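Local structure of 336aa long hypothetical dTDP-glucose 4,6-dehydratase (Pyrococcus horikoshii, 2HUN) at residues A[249-254]-A[266-271]. The protein binds NAD in a Rossmann-type domain and probably acts as a dTDP-glucose 4,6-dehydratase. Numbering follows the deposited sequence.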
loop_
_atom_site.group_PDB
_atom_site.type_symbol
_atom_site.label_atom_id
_atom_site.label_comp_id
_atom_site.label_asym_id
_atom_site.label_seq_id
_atom_site.Cartn_x
_atom_site.Cartn_y
_atom_site.Cartn_z
ATOM N N THR A 249 -25.477 -14.316 -3.760
ATOM C CA THR A 249 -25.845 -13.215 -4.635
ATOM C C THR A 249 -26.940 -12.451 -3.914
ATOM O O THR A 249 -27.539 -12.970 -2.971
ATOM C CB THR A 249 -26.393 -13.731 -5.962
ATOM O OG1 THR A 249 -27.571 -14.512 -5.722
ATOM C CG2 THR A 249 -25.360 -14.597 -6.638
ATOM N N ASN A 250 -27.203 -11.224 -4.342
ATOM C CA ASN A 250 -28.238 -10.429 -3.699
ATOM C C ASN A 250 -29.594 -11.127 -3.712
ATOM O O ASN A 250 -30.331 -11.081 -2.725
ATOM C CB ASN A 250 -28.337 -9.054 -4.356
ATOM C CG ASN A 250 -27.079 -8.227 -4.154
ATOM O OD1 ASN A 250 -26.222 -8.574 -3.341
ATOM N ND2 ASN A 250 -26.967 -7.127 -4.884
ATOM N N LEU A 251 -29.927 -11.783 -4.818
ATOM C CA LEU A 251 -31.202 -12.481 -4.893
ATOM C C LEU A 251 -31.260 -13.553 -3.815
ATOM O O LEU A 251 -32.285 -13.724 -3.160
ATOM C CB LEU A 251 -31.402 -13.124 -6.270
ATOM C CG LEU A 251 -32.678 -13.967 -6.403
ATOM C CD1 LEU A 251 -33.897 -13.145 -5.997
ATOM C CD2 LEU A 251 -32.819 -14.464 -7.834
ATOM N N GLU A 252 -30.155 -14.273 -3.636
ATOM C CA GLU A 252 -30.086 -15.322 -2.621
ATOM C C GLU A 252 -30.298 -14.738 -1.234
ATOM O O GLU A 252 -31.032 -15.300 -0.417
ATOM C CB GLU A 252 -28.725 -16.022 -2.657
ATOM C CG GLU A 252 -28.614 -17.149 -3.667
ATOM C CD GLU A 252 -27.233 -17.782 -3.663
ATOM O OE1 GLU A 252 -26.251 -17.060 -3.950
ATOM O OE2 GLU A 252 -27.134 -18.993 -3.368
ATOM N N VAL A 253 -29.635 -13.616 -0.972
ATOM C CA VAL A 253 -29.746 -12.945 0.317
ATOM C C VAL A 253 -31.194 -12.531 0.542
ATOM O O VAL A 253 -31.774 -12.823 1.588
ATOM C CB VAL A 253 -28.827 -11.701 0.376
ATOM C CG1 VAL A 253 -29.061 -10.930 1.669
ATOM C CG2 VAL A 253 -27.365 -12.137 0.283
ATOM N N VAL A 254 -31.780 -11.870 -0.451
ATOM C CA VAL A 254 -33.165 -11.423 -0.355
ATOM C C VAL A 254 -34.143 -12.576 -0.128
ATOM O O VAL A 254 -35.011 -12.488 0.736
ATOM C CB VAL A 254 -33.573 -10.634 -1.614
ATOM C CG1 VAL A 254 -35.079 -10.405 -1.626
ATOM C CG2 VAL A 254 -32.842 -9.298 -1.633
ATOM N N GLU A 266 -43.268 -12.572 -3.170
ATOM C CA GLU A 266 -44.025 -11.662 -4.040
ATOM C C GLU A 266 -43.414 -10.267 -4.132
ATOM O O GLU A 266 -43.619 -9.555 -5.114
ATOM C CB GLU A 266 -45.458 -11.500 -3.525
ATOM C CG GLU A 266 -46.183 -12.783 -3.122
ATOM C CD GLU A 266 -46.457 -13.707 -4.291
ATOM O OE1 GLU A 266 -45.484 -14.148 -4.942
ATOM O OE2 GLU A 266 -47.646 -14.004 -4.550
ATOM N N LEU A 267 -42.681 -9.883 -3.092
ATOM C CA LEU A 267 -42.047 -8.571 -3.014
ATOM C C LEU A 267 -40.856 -8.413 -3.942
ATOM O O LEU A 267 -40.416 -7.292 -4.206
ATOM C CB LEU A 267 -41.605 -8.297 -1.576
ATOM C CG LEU A 267 -42.711 -8.027 -0.558
ATOM C CD1 LEU A 267 -42.117 -7.968 0.842
ATOM C CD2 LEU A 267 -43.404 -6.720 -0.911
ATOM N N ILE A 268 -40.330 -9.528 -4.439
ATOM C CA ILE A 268 -39.184 -9.468 -5.338
ATOM C C ILE A 268 -39.587 -8.931 -6.707
ATOM O O ILE A 268 -40.451 -9.495 -7.380
ATOM C CB ILE A 268 -38.520 -10.853 -5.521
ATOM C CG1 ILE A 268 -38.004 -11.372 -4.179
ATOM C CG2 ILE A 268 -37.351 -10.740 -6.481
ATOM C CD1 ILE A 268 -37.313 -12.723 -4.268
ATOM N N GLU A 269 -38.951 -7.835 -7.106
ATOM C CA GLU A 269 -39.223 -7.197 -8.386
ATOM C C GLU A 269 -37.933 -7.130 -9.197
ATOM O O GLU A 269 -37.107 -6.231 -9.014
ATOM C CB GLU A 269 -39.776 -5.786 -8.165
ATOM C CG GLU A 269 -40.042 -5.006 -9.445
ATOM C CD GLU A 269 -41.462 -5.159 -9.961
ATOM O OE1 GLU A 269 -42.329 -5.647 -9.205
ATOM O OE2 GLU A 269 -41.713 -4.774 -11.123
ATOM N N LEU A 270 -37.776 -8.096 -10.093
ATOM C CA LEU A 270 -36.556 -8.032 -10.889
ATOM C C LEU A 270 -36.689 -7.004 -12.020
ATOM O O LEU A 270 -37.564 -7.084 -12.872
ATOM C CB LEU A 270 -36.304 -9.420 -11.484
ATOM C CG LEU A 270 -36.823 -10.563 -10.598
ATOM C CD1 LEU A 270 -36.775 -11.922 -11.303
ATOM C CD2 LEU A 270 -36.017 -10.727 -9.305
ATOM N N VAL A 271 -35.796 -5.991 -11.979
ATOM C CA VAL A 271 -35.790 -4.959 -13.014
ATOM C C VAL A 271 -34.615 -5.135 -13.981
ATOM O O VAL A 271 -33.898 -6.127 -13.960
ATOM C CB VAL A 271 -35.692 -3.594 -12.330
ATOM C CG1 VAL A 271 -36.986 -3.293 -11.576
ATOM C CG2 VAL A 271 -34.529 -3.582 -11.355
#
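Ile-268 meets both Leu-251 and Val-254, and its side chain can be followed outward atom by atom. CB points from the strand toward helix 250-260. From there CG1 stands across from the carbonyl carbon (chi1 -61°), passing Val-254 CG1 at 4.0 Å. The side chain continues extended (chi2 -179°). Its CD1 reaches Leu-251 CD1 at 3.9 Å and also lies near Val-254 CG1, at 4.2 Å. The two neighbours are met differently: Leu-251 comes roughly perpendicular to the isoleucine, while Val-254 runs beside it, pointing back the other way. Every close approach between the two segments is between side-chain carbons at van der Waals distance, with the nearest CA atoms, of Val-254 and Ile-268, 8.1 Å apart. Strand 268-271 pairs in parallel with strand 205-208 in a small two-stranded sheet, separate from the large Rossmann-type sheet, and helix 250-260 packs against one side of it. Ile-207 of the partner strand also touches Leu-251 and Ile-268, while Thr-195 of helix 191-200 lies against Val-254. Thr-249, at the N-cap, and Glu-252 form a capping box at the start of the helix. Thr-249 N donates to Glu-252 OE1 over 2.9 Å, arriving on the anti side of the carboxylate and 19° out of its plane; the return bond, from Glu-252 N to Thr-249 OG1, is weak at 3.3 Å.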